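N-alpha-acetyltransferase 30 (Saccharomyces cerevisiae, PDB 6YGA) catalyses the acetylation of protein N termini that begin with methionine, using acetyl-CoA, as the catalytic subunit of the heterotrimeric NatC complex. Local coordinates at residues E13-S18 / T57-I62; I65-D70 / E101-K106; A125-Y130 / D150-I155. One frame throughout, in Å; residues are numbered along the deposited sequence.

From the N terminus, contact 1 comes first: residues 13-18, at the start of helix 13-26, meet the loop 57-62, closing a loop that holds helix 33-40 and strand 47-52. Contact 2 then joins strand 61-72 to helix 95-109 across a loop containing strand 76-86. Contact 3 sets helix 124-131 against strand 151-157, with strand 136-141 in between. The three follow in series, none nesting or crossing. Contacts 1 and 2 share strand 61-72; contacts 1 and 3 lie on opposite sides of the chain's centre, about 28 Å apart between centres. Contacts 2 and 3 set helices on strands of one mixed sheet; contact 1 sets a helix on the loop leading into it.

Contact 1. Residues E13-S18 / T57-I62; sequences EEQFAS and TPNIPI
S18 on helix 13-26 meets the ring of P61 where the chain enters strand 61-72. Its CB does most of the touching, lying 3.5 Å from P61 CD and 3.8 Å from P61 CG, so the CG-CD side of the pyrrolidine ring rests on the serine methylene. One bond further out, S18 OG passes P61 CD at 3.9 Å, but its polar business is with its own helix. With chi1 at -45° the hydroxyl sits beside the backbone N and folds back to E14 O, 2.6 Å away. That carbonyl oxygen also accepts the helical bond from S18 N, and the two donors approach it from opposite faces of the carbonyl plane, OG tilted 32° out of it. A small serine therefore suits the place: its methylene meets the proline while its hydroxyl is satisfied within the helix. Proline, for its part, offers a compact apolar ring and has no backbone N-H to satisfy; the ring also packs on I49 of strand 47-52.

Q15, one turn earlier on the helix, comes near the same ring only loosely, its CG lying 4.5 Å from P61 CG. Its extended chain then carries the amide toward N59, yet Q15 NE2 and N59 OD1 stay 4.3 Å apart, too far for a hydrogen bond. The other amide atom, Q15 OE1, is held by the backbone N of D9, which ties this buried glutamine to the segment leading into the helix.

The meeting is one of a helix with the end of the loop that joins the adjacent antiparallel strands 47-52 and 61-72, and helix 13-26 is the first helix of the GNAT fold, following strand 3-7.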
ATOM      1  N   GLU A  13      -3.504 -40.542   1.284  1.00 98.60           N
ATOM      2  CA  GLU A  13      -3.119 -39.678   2.395  1.00 99.41           C
ATOM      3  C   GLU A  13      -1.643 -39.309   2.323  1.00 98.59           C
ATOM      4  O   GLU A  13      -1.262 -38.193   2.695  1.00 95.08           O
ATOM      5  CB  GLU A  13      -3.440 -40.363   3.725  1.00105.58           C
ATOM      6  CG  GLU A  13      -4.006 -39.436   4.796  1.00107.78           C
ATOM      7  CD  GLU A  13      -2.943 -38.605   5.490  1.00109.62           C
ATOM      8  OE1 GLU A  13      -1.778 -39.048   5.542  1.00112.21           O
ATOM      9  OE2 GLU A  13      -3.278 -37.509   5.987  1.00108.54           O
ATOM     10  N   GLU A  14      -0.804 -40.232   1.845  1.00102.74           N
ATOM     11  CA  GLU A  14       0.622 -39.951   1.712  1.00104.43           C
ATOM     12  C   GLU A  14       0.887 -38.921   0.621  1.00 98.19           C
ATOM     13  O   GLU A  14       1.793 -38.089   0.752  1.00 97.09           O
ATOM     14  CB  GLU A  14       1.389 -41.242   1.428  1.00111.34           C
ATOM     15  CG  GLU A  14       1.603 -42.118   2.650  1.00120.50           C
ATOM     16  CD  GLU A  14       2.478 -43.318   2.359  1.00127.40           C
ATOM     17  OE1 GLU A  14       2.834 -43.521   1.179  1.00127.12           O
ATOM     18  OE2 GLU A  14       2.810 -44.056   3.310  1.00133.72           O
ATOM     19  N   GLN A  15       0.116 -38.966  -0.467  1.00 94.07           N
ATOM     20  CA  GLN A  15       0.239 -37.947  -1.504  1.00 89.45           C
ATOM     21  C   GLN A  15      -0.085 -36.568  -0.943  1.00 86.37           C
ATOM     22  O   GLN A  15       0.605 -35.585  -1.234  1.00 84.72           O
ATOM     23  CB  GLN A  15      -0.683 -38.298  -2.670  1.00 88.31           C
ATOM     24  CG  GLN A  15      -0.230 -37.802  -4.027  1.00 86.22           C
ATOM     25  CD  GLN A  15      -1.185 -38.209  -5.131  1.00 86.55           C
ATOM     26  OE1 GLN A  15      -2.285 -37.670  -5.248  1.00 87.23           O
ATOM     27  NE2 GLN A  15      -0.771 -39.174  -5.944  1.00 86.14           N
ATOM     28  N   PHE A  16      -1.135 -36.488  -0.121  1.00 85.46           N
ATOM     29  CA  PHE A  16      -1.503 -35.241   0.542  1.00 83.17           C
ATOM     30  C   PHE A  16      -0.341 -34.680   1.351  1.00 82.21           C
ATOM     31  O   PHE A  16       0.019 -33.505   1.214  1.00 77.82           O
ATOM     32  CB  PHE A  16      -2.717 -35.488   1.443  1.00 87.50           C
ATOM     33  CG  PHE A  16      -3.406 -34.233   1.918  1.00 88.78           C
ATOM     34  CD1 PHE A  16      -2.818 -33.409   2.865  1.00 90.34           C
ATOM     35  CD2 PHE A  16      -4.663 -33.901   1.440  1.00 88.94           C
ATOM     36  CE1 PHE A  16      -3.459 -32.263   3.305  1.00 89.96           C
ATOM     37  CE2 PHE A  16      -5.312 -32.758   1.877  1.00 88.55           C
ATOM     38  CZ  PHE A  16      -4.708 -31.938   2.811  1.00 88.91           C
ATOM     39  N   ALA A  17       0.249 -35.508   2.214  1.00 85.76           N
ATOM     40  CA  ALA A  17       1.309 -35.024   3.092  1.00 86.82           C
ATOM     41  C   ALA A  17       2.530 -34.580   2.296  1.00 85.14           C
ATOM     42  O   ALA A  17       3.210 -33.620   2.676  1.00 85.97           O
ATOM     43  CB  ALA A  17       1.691 -36.105   4.102  1.00 91.62           C
ATOM     44  N   SER A  18       2.825 -35.264   1.189  1.00 84.85           N
ATOM     45  CA  SER A  18       3.998 -34.911   0.395  1.00 85.25           C
ATOM     46  C   SER A  18       3.847 -33.528  -0.225  1.00 83.60           C
ATOM     47  O   SER A  18       4.829 -32.787  -0.354  1.00 86.96           O
ATOM     48  CB  SER A  18       4.230 -35.961  -0.688  1.00 87.50           C
ATOM     49  OG  SER A  18       4.096 -37.277  -0.176  1.00 93.90           O
ATOM     50  N   THR A  57      12.602 -42.849  -6.050  1.00110.00           N
ATOM     51  CA  THR A  57      11.268 -42.732  -5.477  1.00109.77           C
ATOM     52  C   THR A  57      10.327 -42.265  -6.580  1.00107.99           C
ATOM     53  O   THR A  57      10.222 -41.057  -6.835  1.00103.95           O
ATOM     54  CB  THR A  57      11.262 -41.763  -4.291  1.00108.72           C
ATOM     55  OG1 THR A  57      11.967 -40.564  -4.636  1.00107.43           O
ATOM     56  CG2 THR A  57      11.913 -42.405  -3.072  1.00113.03           C
ATOM     57  N   PRO A  58       9.650 -43.182  -7.278  1.00111.97           N
ATOM     58  CA  PRO A  58       8.940 -42.764  -8.499  1.00107.19           C
ATOM     59  C   PRO A  58       7.685 -41.947  -8.240  1.00104.42           C
ATOM     60  O   PRO A  58       7.464 -40.944  -8.930  1.00103.06           O
ATOM     61  CB  PRO A  58       8.627 -44.101  -9.192  1.00109.77           C
ATOM     62  CG  PRO A  58       9.624 -45.048  -8.623  1.00114.80           C
ATOM     63  CD  PRO A  58       9.757 -44.647  -7.193  1.00115.23           C
ATOM     64  N   ASN A  59       6.850 -42.340  -7.282  1.00103.27           N
ATOM     65  CA  ASN A  59       5.566 -41.682  -7.085  1.00100.30           C
ATOM     66  C   ASN A  59       5.616 -40.548  -6.060  1.00 94.64           C
ATOM     67  O   ASN A  59       4.570 -39.989  -5.724  1.00 92.02           O
ATOM     68  CB  ASN A  59       4.508 -42.718  -6.689  1.00104.36           C
ATOM     69  CG  ASN A  59       3.091 -42.195  -6.836  1.00103.63           C
ATOM     70  OD1 ASN A  59       2.355 -42.087  -5.856  1.00104.31           O
ATOM     71  ND2 ASN A  59       2.706 -41.854  -8.062  1.00101.99           N
ATOM     72  N   ILE A  60       6.790 -40.198  -5.549  1.00 92.30           N
ATOM     73  CA  ILE A  60       6.842 -39.055  -4.631  1.00 89.70           C
ATOM     74  C   ILE A  60       6.688 -37.776  -5.445  1.00 84.59           C
ATOM     75  O   ILE A  60       7.250 -37.679  -6.556  1.00 84.35           O
ATOM     76  CB  ILE A  60       8.148 -39.062  -3.825  1.00 95.35           C
ATOM     77  CG1 ILE A  60       8.100 -37.999  -2.719  1.00 95.37           C
ATOM     78  CG2 ILE A  60       9.335 -38.829  -4.742  1.00 96.32           C
ATOM     79  CD1 ILE A  60       9.413 -37.795  -2.029  1.00 98.35           C
ATOM     80  N   PRO A  61       5.903 -36.802  -4.992  1.00 79.79           N
ATOM     81  CA  PRO A  61       5.796 -35.546  -5.744  1.00 74.39           C
ATOM     82  C   PRO A  61       7.057 -34.706  -5.600  1.00 72.32           C
ATOM     83  O   PRO A  61       7.518 -34.437  -4.489  1.00 72.62           O
ATOM     84  CB  PRO A  61       4.580 -34.858  -5.114  1.00 72.29           C
ATOM     85  CG  PRO A  61       3.820 -35.948  -4.432  1.00 74.21           C
ATOM     86  CD  PRO A  61       4.867 -36.906  -3.953  1.00 79.25           C
ATOM     87  N   ILE A  62       7.609 -34.287  -6.743  1.00 70.70           N
ATOM     88  CA  ILE A  62       8.723 -33.341  -6.773  1.00 69.26           C
ATOM     89  C   ILE A  62       8.275 -31.941  -7.164  1.00 66.91           C
ATOM     90  O   ILE A  62       9.087 -31.003  -7.121  1.00 68.93           O
ATOM     91  CB  ILE A  62       9.847 -33.824  -7.717  1.00 69.12           C
ATOM     92  CG1 ILE A  62       9.284 -34.261  -9.075  1.00 66.45           C
ATOM     93  CG2 ILE A  62      10.607 -34.970  -7.081  1.00 71.44           C
ATOM     94  CD1 ILE A  62       9.222 -33.163 -10.122  1.00 61.89           C
TER

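Contact 2. Residues I65-D70 / E101-K106; sequences IVCKMD and EIAIDK. With EDO (1,2-ethanediol), chain J.
In the core of the GNAT fold, helix 95-109 packs on the central sheet, and here A103 of that helix is met by I65 and C67 of strand 61-72. The alanine methyl touches both: A103 CB lies 3.7 Å from I65 CD1 and 3.9 Å from C67 SG. I65 sends its longer branch away from the backbone N (chi1 -175°), and its shorter one also comes near, I65 CG2 lying 4.0 Å from A103 CB. The small alanine lets the helix come close (CA atoms of I65 and A103 7.4 Å apart); isoleucine reaches it with a long apolar branch, cysteine with a short side chain ending in sulfur. I65 and C67, two apart, point to the same face; V66 between them points the other way, onto F39 and L40 of helix 33-40. This strand is sandwiched between helices, as in GNAT enzymes generally, where the helix equivalent to 95-109 follows the loop that cradles the pyrophosphate of acetyl-CoA. Further along, K68 NZ forms a salt bridge with D70 OD2 at 2.9 Å, and O1 of a 1,2-ethanediol, probably from the crystallisation liquor, hydrogen-bonds the backbone O of M69, present here as selenomethionine, at 3.2 Å.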
ATOM      1  N   ILE A  65       1.078 -27.911  -8.008  1.00 46.78           N
ATOM      2  CA  ILE A  65       0.370 -26.645  -8.141  1.00 45.33           C
ATOM      3  C   ILE A  65      -1.015 -26.826  -7.535  1.00 43.38           C
ATOM      4  O   ILE A  65      -1.650 -27.872  -7.711  1.00 41.19           O
ATOM      5  CB  ILE A  65       0.312 -26.184  -9.615  1.00 43.23           C
ATOM      6  CG1 ILE A  65      -0.312 -24.794  -9.733  1.00 44.89           C
ATOM      7  CG2 ILE A  65      -0.424 -27.198 -10.492  1.00 41.38           C
ATOM      8  CD1 ILE A  65      -0.216 -24.219 -11.132  1.00 47.05           C
ATOM      9  N   VAL A  66      -1.466 -25.825  -6.784  1.00 42.39           N
ATOM     10  CA  VAL A  66      -2.730 -25.882  -6.058  1.00 44.44           C
ATOM     11  C   VAL A  66      -3.579 -24.703  -6.510  1.00 42.28           C
ATOM     12  O   VAL A  66      -3.134 -23.550  -6.437  1.00 42.30           O
ATOM     13  CB  VAL A  66      -2.512 -25.855  -4.539  1.00 47.28           C
ATOM     14  CG1 VAL A  66      -3.828 -26.031  -3.821  1.00 49.44           C
ATOM     15  CG2 VAL A  66      -1.530 -26.936  -4.121  1.00 49.48           C
ATOM     16  N   CYS A  67      -4.796 -24.985  -6.971  1.00 42.15           N
ATOM     17  CA  CYS A  67      -5.648 -23.971  -7.573  1.00 43.00           C
ATOM     18  C   CYS A  67      -7.068 -24.070  -7.033  1.00 45.52           C
ATOM     19  O   CYS A  67      -7.491 -25.104  -6.511  1.00 48.42           O
ATOM     20  CB  CYS A  67      -5.668 -24.097  -9.103  1.00 41.96           C
ATOM     21  SG  CYS A  67      -4.025 -24.050  -9.847  1.00 45.54           S
ATOM     22  N   LYS A  68      -7.800 -22.966  -7.171  1.00 43.41           N
ATOM     23  CA  LYS A  68      -9.222 -22.903  -6.869  1.00 43.07           C
ATOM     24  C   LYS A  68      -9.905 -22.081  -7.954  1.00 44.22           C
ATOM     25  O   LYS A  68      -9.253 -21.409  -8.758  1.00 41.23           O
ATOM     26  CB  LYS A  68      -9.489 -22.282  -5.492  1.00 41.67           C
ATOM     27  CG  LYS A  68      -9.483 -20.762  -5.507  1.00 43.32           C
ATOM     28  CD  LYS A  68      -9.701 -20.168  -4.128  1.00 49.37           C
ATOM     29  CE  LYS A  68     -10.033 -18.683  -4.217  1.00 52.29           C
ATOM     30  NZ  LYS A  68     -11.355 -18.449  -4.868  1.00 53.47           N
HETATM   31  N   MSE A  69     -11.231 -22.142  -7.977  1.00 46.80           N
HETATM   32  CA  MSE A  69     -12.010 -21.259  -8.837  1.00 48.87           C
HETATM   33  C   MSE A  69     -13.333 -20.892  -8.179  1.00 50.46           C
HETATM   34  O   MSE A  69     -13.962 -21.708  -7.507  1.00 51.67           O
HETATM   35  CB  MSE A  69     -12.253 -21.897 -10.207  1.00 51.39           C
HETATM   36  CG  MSE A  69     -13.103 -23.148 -10.190  1.00 57.58           C
HETATM   37 SE   MSE A  69     -13.073 -24.053 -11.915  0.70 64.30          SE
HETATM   38  CE  MSE A  69     -14.425 -23.013 -12.857  1.00 65.50           C
ATOM     39  N   ASP A  70     -13.745 -19.644  -8.369  1.00 50.02           N
ATOM     40  CA  ASP A  70     -14.972 -19.126  -7.791  1.00 51.54           C
ATOM     41  C   ASP A  70     -15.529 -18.079  -8.739  1.00 53.29           C
ATOM     42  O   ASP A  70     -14.768 -17.481  -9.509  1.00 55.76           O
ATOM     43  CB  ASP A  70     -14.729 -18.508  -6.404  1.00 54.36           C
ATOM     44  CG  ASP A  70     -14.830 -19.525  -5.282  1.00 58.84           C
ATOM     45  OD1 ASP A  70     -15.694 -20.421  -5.370  1.00 61.29           O
ATOM     46  OD2 ASP A  70     -14.050 -19.424  -4.311  1.00 60.18           O
ATOM     47  N   GLU A 101       0.805 -24.833 -17.006  1.00 48.51           N
ATOM     48  CA  GLU A 101       0.086 -25.049 -18.258  1.00 50.66           C
ATOM     49  C   GLU A 101      -1.020 -26.084 -18.098  1.00 50.36           C
ATOM     50  O   GLU A 101      -2.119 -25.911 -18.635  1.00 49.68           O
ATOM     51  CB  GLU A 101       1.061 -25.474 -19.357  1.00 54.78           C
ATOM     52  CG  GLU A 101       1.936 -24.346 -19.885  1.00 58.40           C
ATOM     53  CD  GLU A 101       2.905 -24.807 -20.961  1.00 62.34           C
ATOM     54  OE1 GLU A 101       3.215 -26.015 -21.007  1.00 62.78           O
ATOM     55  OE2 GLU A 101       3.354 -23.961 -21.763  1.00 63.79           O
ATOM     56  N   ILE A 102      -0.751 -27.168 -17.366  1.00 50.08           N
ATOM     57  CA  ILE A 102      -1.772 -28.200 -17.219  1.00 50.60           C
ATOM     58  C   ILE A 102      -2.886 -27.729 -16.291  1.00 46.81           C
ATOM     59  O   ILE A 102      -4.047 -28.121 -16.459  1.00 48.81           O
ATOM     60  CB  ILE A 102      -1.138 -29.522 -16.743  1.00 55.41           C
ATOM     61  CG1 ILE A 102      -2.162 -30.658 -16.789  1.00 57.66           C
ATOM     62  CG2 ILE A 102      -0.570 -29.386 -15.341  1.00 56.71           C
ATOM     63  CD1 ILE A 102      -1.575 -32.011 -16.489  1.00 60.59           C
ATOM     64  N   ALA A 103      -2.569 -26.865 -15.321  1.00 42.93           N
ATOM     65  CA  ALA A 103      -3.599 -26.341 -14.430  1.00 40.14           C
ATOM     66  C   ALA A 103      -4.485 -25.327 -15.147  1.00 41.35           C
ATOM     67  O   ALA A 103      -5.713 -25.360 -15.007  1.00 41.91           O
ATOM     68  CB  ALA A 103      -2.957 -25.714 -13.194  1.00 35.36           C
ATOM     69  N   ILE A 104      -3.881 -24.419 -15.917  1.00 40.89           N
ATOM     70  CA  ILE A 104      -4.673 -23.447 -16.665  1.00 41.97           C
ATOM     71  C   ILE A 104      -5.518 -24.151 -17.718  1.00 44.86           C
ATOM     72  O   ILE A 104      -6.672 -23.777 -17.962  1.00 44.53           O
ATOM     73  CB  ILE A 104      -3.758 -22.375 -17.288  1.00 42.04           C
ATOM     74  CG1 ILE A 104      -3.057 -21.572 -16.191  1.00 40.64           C
ATOM     75  CG2 ILE A 104      -4.557 -21.444 -18.194  1.00 41.50           C
ATOM     76  CD1 ILE A 104      -2.176 -20.459 -16.724  1.00 42.56           C
ATOM     77  N   ASP A 105      -4.962 -25.187 -18.350  1.00 46.76           N
ATOM     78  CA  ASP A 105      -5.728 -25.960 -19.322  1.00 46.42           C
ATOM     79  C   ASP A 105      -6.949 -26.600 -18.670  1.00 46.76           C
ATOM     80  O   ASP A 105      -8.031 -26.637 -19.268  1.00 47.80           O
ATOM     81  CB  ASP A 105      -4.829 -27.016 -19.968  1.00 48.20           C
ATOM     82  CG  ASP A 105      -5.532 -27.803 -21.058  1.00 54.95           C
ATOM     83  OD1 ASP A 105      -6.343 -28.693 -20.726  1.00 57.28           O
ATOM     84  OD2 ASP A 105      -5.278 -27.527 -22.251  1.00 59.40           O
ATOM     85  N   LYS A 106      -6.798 -27.094 -17.439  1.00 44.42           N
ATOM     86  CA  LYS A 106      -7.927 -27.677 -16.722  1.00 45.27           C
ATOM     87  C   LYS A 106      -8.974 -26.619 -16.396  1.00 47.26           C
ATOM     88  O   LYS A 106     -10.177 -26.842 -16.573  1.00 49.10           O
ATOM     89  CB  LYS A 106      -7.434 -28.363 -15.448  1.00 45.66           C
ATOM     90  CG  LYS A 106      -8.536 -28.890 -14.537  1.00 46.89           C
ATOM     91  CD  LYS A 106      -9.390 -29.935 -15.239  1.00 50.47           C
ATOM     92  CE  LYS A 106     -10.439 -30.518 -14.300  1.00 53.09           C
ATOM     93  NZ  LYS A 106     -11.315 -31.499 -14.996  1.00 55.85           N
TER
HETATM   94  C1  EDO J 207     -16.876 -22.771 -10.015  1.00 65.74           C
HETATM   95  O1  EDO J 207     -16.930 -22.341  -8.649  1.00 68.09           O
HETATM   96  C2  EDO J 207     -18.202 -23.401 -10.425  1.00 65.96           C
HETATM   97  O2  EDO J 207     -19.257 -22.434 -10.342  1.00 67.76           O

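Contact 3. Residues A125-Y130 / D150-I155; sequences AALNLY and DAFKLI. With EDO (1,2-ethanediol), chain K.
L127 of helix 124-131 and L154 of strand 151-157 both place CG beside the backbone N, at chi1 -71° and -56°, turning their branched ends into the gap between helix and strand. The two segments run nearly parallel, their N-to-C directions 18° apart and their axes 10.8 Å apart at closest approach. L127 CD2 sits between two partners, 3.9 Å from F152 CD2 and 4.1 Å from L154 CD1, and reaches the phenylalanine at the ring edge, near its plane. L127 crosses both side chains at about a right angle, as Y130 crosses L154.

One turn on, Y130 brings its methylene to the same leucine, Y130 CB lying 3.8 Å from L154 CD1; that methyl also lies 4.0 Å from Y130 CD2, approaching the ring obliquely. L154 CD1 is therefore shared by two helix residues, while F152 and L154, two apart on the strand, face the helix together. Leucine suits both places because its reach carries a methyl deep enough between two neighbours for it to touch both. Helix 124-131 follows strand 114-120, the neighbour of 151-157 in the GNAT sheet, and packs on the pair: Y130 and L154 both also touch L117. F135 stacks edge-to-face with the Y130 ring. F152 meets L457 of the N-alpha-acetyltransferase 35 chain, close to a subunit boundary. Y130 OH makes a weak hydrogen bond of 3.4 Å to O1 of a 1,2-ethanediol.

Across the contact the chemistry is wholly apolar, so between these two segments the attraction rests on burial and fit of side chains rather than on directional bonds.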
ATOM      1  N   ALA A 125      11.874 -14.644 -11.809  1.00 58.64           N
ATOM      2  CA  ALA A 125      11.620 -15.931 -12.446  1.00 58.86           C
ATOM      3  C   ALA A 125      10.126 -16.215 -12.555  1.00 54.32           C
ATOM      4  O   ALA A 125       9.664 -16.762 -13.563  1.00 53.90           O
ATOM      5  CB  ALA A 125      12.330 -17.046 -11.677  1.00 63.22           C
ATOM      6  N   ALA A 126       9.352 -15.845 -11.530  1.00 51.52           N
ATOM      7  CA  ALA A 126       7.907 -16.045 -11.588  1.00 51.43           C
ATOM      8  C   ALA A 126       7.258 -15.094 -12.586  1.00 51.47           C
ATOM      9  O   ALA A 126       6.371 -15.496 -13.348  1.00 51.72           O
ATOM     10  CB  ALA A 126       7.293 -15.867 -10.201  1.00 47.76           C
ATOM     11  N   LEU A 127       7.686 -13.828 -12.593  1.00 51.98           N
ATOM     12  CA  LEU A 127       7.142 -12.864 -13.546  1.00 50.44           C
ATOM     13  C   LEU A 127       7.431 -13.285 -14.979  1.00 49.61           C
ATOM     14  O   LEU A 127       6.562 -13.178 -15.852  1.00 47.65           O
ATOM     15  CB  LEU A 127       7.714 -11.471 -13.278  1.00 50.19           C
ATOM     16  CG  LEU A 127       7.243 -10.749 -12.013  1.00 49.04           C
ATOM     17  CD1 LEU A 127       7.962  -9.416 -11.837  1.00 48.26           C
ATOM     18  CD2 LEU A 127       5.741 -10.542 -12.066  1.00 47.42           C
ATOM     19  N   ASN A 128       8.649 -13.765 -15.240  1.00 51.67           N
ATOM     20  CA  ASN A 128       8.997 -14.187 -16.592  1.00 55.02           C
ATOM     21  C   ASN A 128       8.169 -15.393 -17.023  1.00 55.07           C
ATOM     22  O   ASN A 128       7.751 -15.486 -18.183  1.00 55.98           O
ATOM     23  CB  ASN A 128      10.493 -14.493 -16.669  1.00 58.38           C
ATOM     24  CG  ASN A 128      10.959 -14.782 -18.081  1.00 65.26           C
ATOM     25  OD1 ASN A 128      11.359 -13.876 -18.815  1.00 69.24           O
ATOM     26  ND2 ASN A 128      10.922 -16.051 -18.467  1.00 67.60           N
ATOM     27  N   LEU A 129       7.906 -16.317 -16.099  1.00 53.03           N
ATOM     28  CA  LEU A 129       7.131 -17.508 -16.436  1.00 52.84           C
ATOM     29  C   LEU A 129       5.684 -17.155 -16.762  1.00 48.40           C
ATOM     30  O   LEU A 129       5.128 -17.624 -17.763  1.00 48.16           O
ATOM     31  CB  LEU A 129       7.212 -18.514 -15.284  1.00 55.75           C
ATOM     32  CG  LEU A 129       6.228 -19.680 -15.163  1.00 57.98           C
ATOM     33  CD1 LEU A 129       6.068 -20.441 -16.467  1.00 62.92           C
ATOM     34  CD2 LEU A 129       6.706 -20.618 -14.065  1.00 59.16           C
ATOM     35  N   TYR A 130       5.058 -16.318 -15.933  1.00 44.96           N
ATOM     36  CA  TYR A 130       3.640 -16.014 -16.104  1.00 46.76           C
ATOM     37  C   TYR A 130       3.403 -15.025 -17.242  1.00 46.46           C
ATOM     38  O   TYR A 130       2.506 -15.226 -18.068  1.00 46.28           O
ATOM     39  CB  TYR A 130       3.067 -15.482 -14.791  1.00 46.55           C
ATOM     40  CG  TYR A 130       2.943 -16.553 -13.734  1.00 48.62           C
ATOM     41  CD1 TYR A 130       2.325 -17.763 -14.024  1.00 50.27           C
ATOM     42  CD2 TYR A 130       3.463 -16.369 -12.460  1.00 48.92           C
ATOM     43  CE1 TYR A 130       2.210 -18.750 -13.073  1.00 52.13           C
ATOM     44  CE2 TYR A 130       3.357 -17.357 -11.498  1.00 51.70           C
ATOM     45  CZ  TYR A 130       2.727 -18.546 -11.812  1.00 54.02           C
ATOM     46  OH  TYR A 130       2.611 -19.538 -10.867  1.00 56.77           O
ATOM     47  N   ASP A 150       6.616  -5.348  -2.345  1.00 47.09           N
ATOM     48  CA  ASP A 150       5.277  -5.243  -2.900  1.00 43.38           C
ATOM     49  C   ASP A 150       4.913  -6.508  -3.675  1.00 40.15           C
ATOM     50  O   ASP A 150       5.720  -7.426  -3.850  1.00 37.67           O
ATOM     51  CB  ASP A 150       5.174  -4.014  -3.802  1.00 43.09           C
ATOM     52  CG  ASP A 150       5.548  -2.727  -3.087  1.00 46.47           C
ATOM     53  OD1 ASP A 150       5.708  -2.756  -1.849  1.00 46.75           O
ATOM     54  OD2 ASP A 150       5.680  -1.685  -3.768  1.00 48.34           O
ATOM     55  N   ALA A 151       3.673  -6.552  -4.152  1.00 39.70           N
ATOM     56  CA  ALA A 151       3.203  -7.637  -4.995  1.00 37.06           C
ATOM     57  C   ALA A 151       2.628  -7.069  -6.279  1.00 34.99           C
ATOM     58  O   ALA A 151       2.217  -5.909  -6.346  1.00 34.17           O
ATOM     59  CB  ALA A 151       2.128  -8.483  -4.305  1.00 36.36           C
ATOM     60  N   PHE A 152       2.614  -7.912  -7.304  1.00 37.73           N
ATOM     61  CA  PHE A 152       1.855  -7.673  -8.520  1.00 38.16           C
ATOM     62  C   PHE A 152       0.667  -8.624  -8.539  1.00 41.03           C
ATOM     63  O   PHE A 152       0.781  -9.785  -8.129  1.00 39.59           O
ATOM     64  CB  PHE A 152       2.711  -7.888  -9.775  1.00 36.62           C
ATOM     65  CG  PHE A 152       3.638  -6.744 -10.097  1.00 36.96           C
ATOM     66  CD1 PHE A 152       3.233  -5.432  -9.918  1.00 36.40           C
ATOM     67  CD2 PHE A 152       4.914  -6.984 -10.590  1.00 38.25           C
ATOM     68  CE1 PHE A 152       4.085  -4.382 -10.221  1.00 39.72           C
ATOM     69  CE2 PHE A 152       5.770  -5.936 -10.893  1.00 38.90           C
ATOM     70  CZ  PHE A 152       5.355  -4.636 -10.708  1.00 39.59           C
ATOM     71  N   LYS A 153      -0.475  -8.120  -8.991  1.00 41.96           N
ATOM     72  CA  LYS A 153      -1.639  -8.946  -9.272  1.00 42.04           C
ATOM     73  C   LYS A 153      -1.639  -9.254 -10.762  1.00 40.26           C
ATOM     74  O   LYS A 153      -1.767  -8.340 -11.584  1.00 39.84           O
ATOM     75  CB  LYS A 153      -2.924  -8.229  -8.861  1.00 44.71           C
ATOM     76  CG  LYS A 153      -4.185  -9.060  -8.987  1.00 47.40           C
ATOM     77  CD  LYS A 153      -5.395  -8.281  -8.500  1.00 50.97           C
ATOM     78  CE  LYS A 153      -6.565  -9.203  -8.226  1.00 57.38           C
ATOM     79  NZ  LYS A 153      -7.639  -8.505  -7.468  1.00 61.91           N
ATOM     80  N   LEU A 154      -1.474 -10.527 -11.108  1.00 38.15           N
ATOM     81  CA  LEU A 154      -1.399 -10.960 -12.497  1.00 37.54           C
ATOM     82  C   LEU A 154      -2.714 -11.605 -12.908  1.00 37.99           C
ATOM     83  O   LEU A 154      -3.292 -12.392 -12.152  1.00 41.15           O
ATOM     84  CB  LEU A 154      -0.254 -11.951 -12.708  1.00 39.93           C
ATOM     85  CG  LEU A 154       1.136 -11.472 -12.295  1.00 44.50           C
ATOM     86  CD1 LEU A 154       2.194 -12.535 -12.561  1.00 48.16           C
ATOM     87  CD2 LEU A 154       1.476 -10.188 -13.020  1.00 43.61           C
ATOM     88  N   ILE A 155      -3.176 -11.270 -14.113  1.00 35.52           N
ATOM     89  CA  ILE A 155      -4.427 -11.783 -14.658  1.00 36.67           C
ATOM     90  C   ILE A 155      -4.201 -12.214 -16.102  1.00 36.98           C
ATOM     91  O   ILE A 155      -3.588 -11.483 -16.889  1.00 36.48           O
ATOM     92  CB  ILE A 155      -5.556 -10.737 -14.579  1.00 37.14           C
ATOM     93  CG1 ILE A 155      -5.852 -10.384 -13.122  1.00 41.20           C
ATOM     94  CG2 ILE A 155      -6.812 -11.252 -15.268  1.00 35.03           C
ATOM     95  CD1 ILE A 155      -7.055  -9.504 -12.953  1.00 42.83           C
TER
HETATM   96  C1  EDO K 208       2.025 -17.618  -7.769  1.00 69.08           C
HETATM   97  O1  EDO K 208       3.398 -17.988  -7.950  1.00 69.84           O
HETATM   98  C2  EDO K 208       1.309 -18.721  -7.000  1.00 67.84           C
HETATM   99  O2  EDO K 208       1.925 -18.861  -5.716  1.00 68.96           O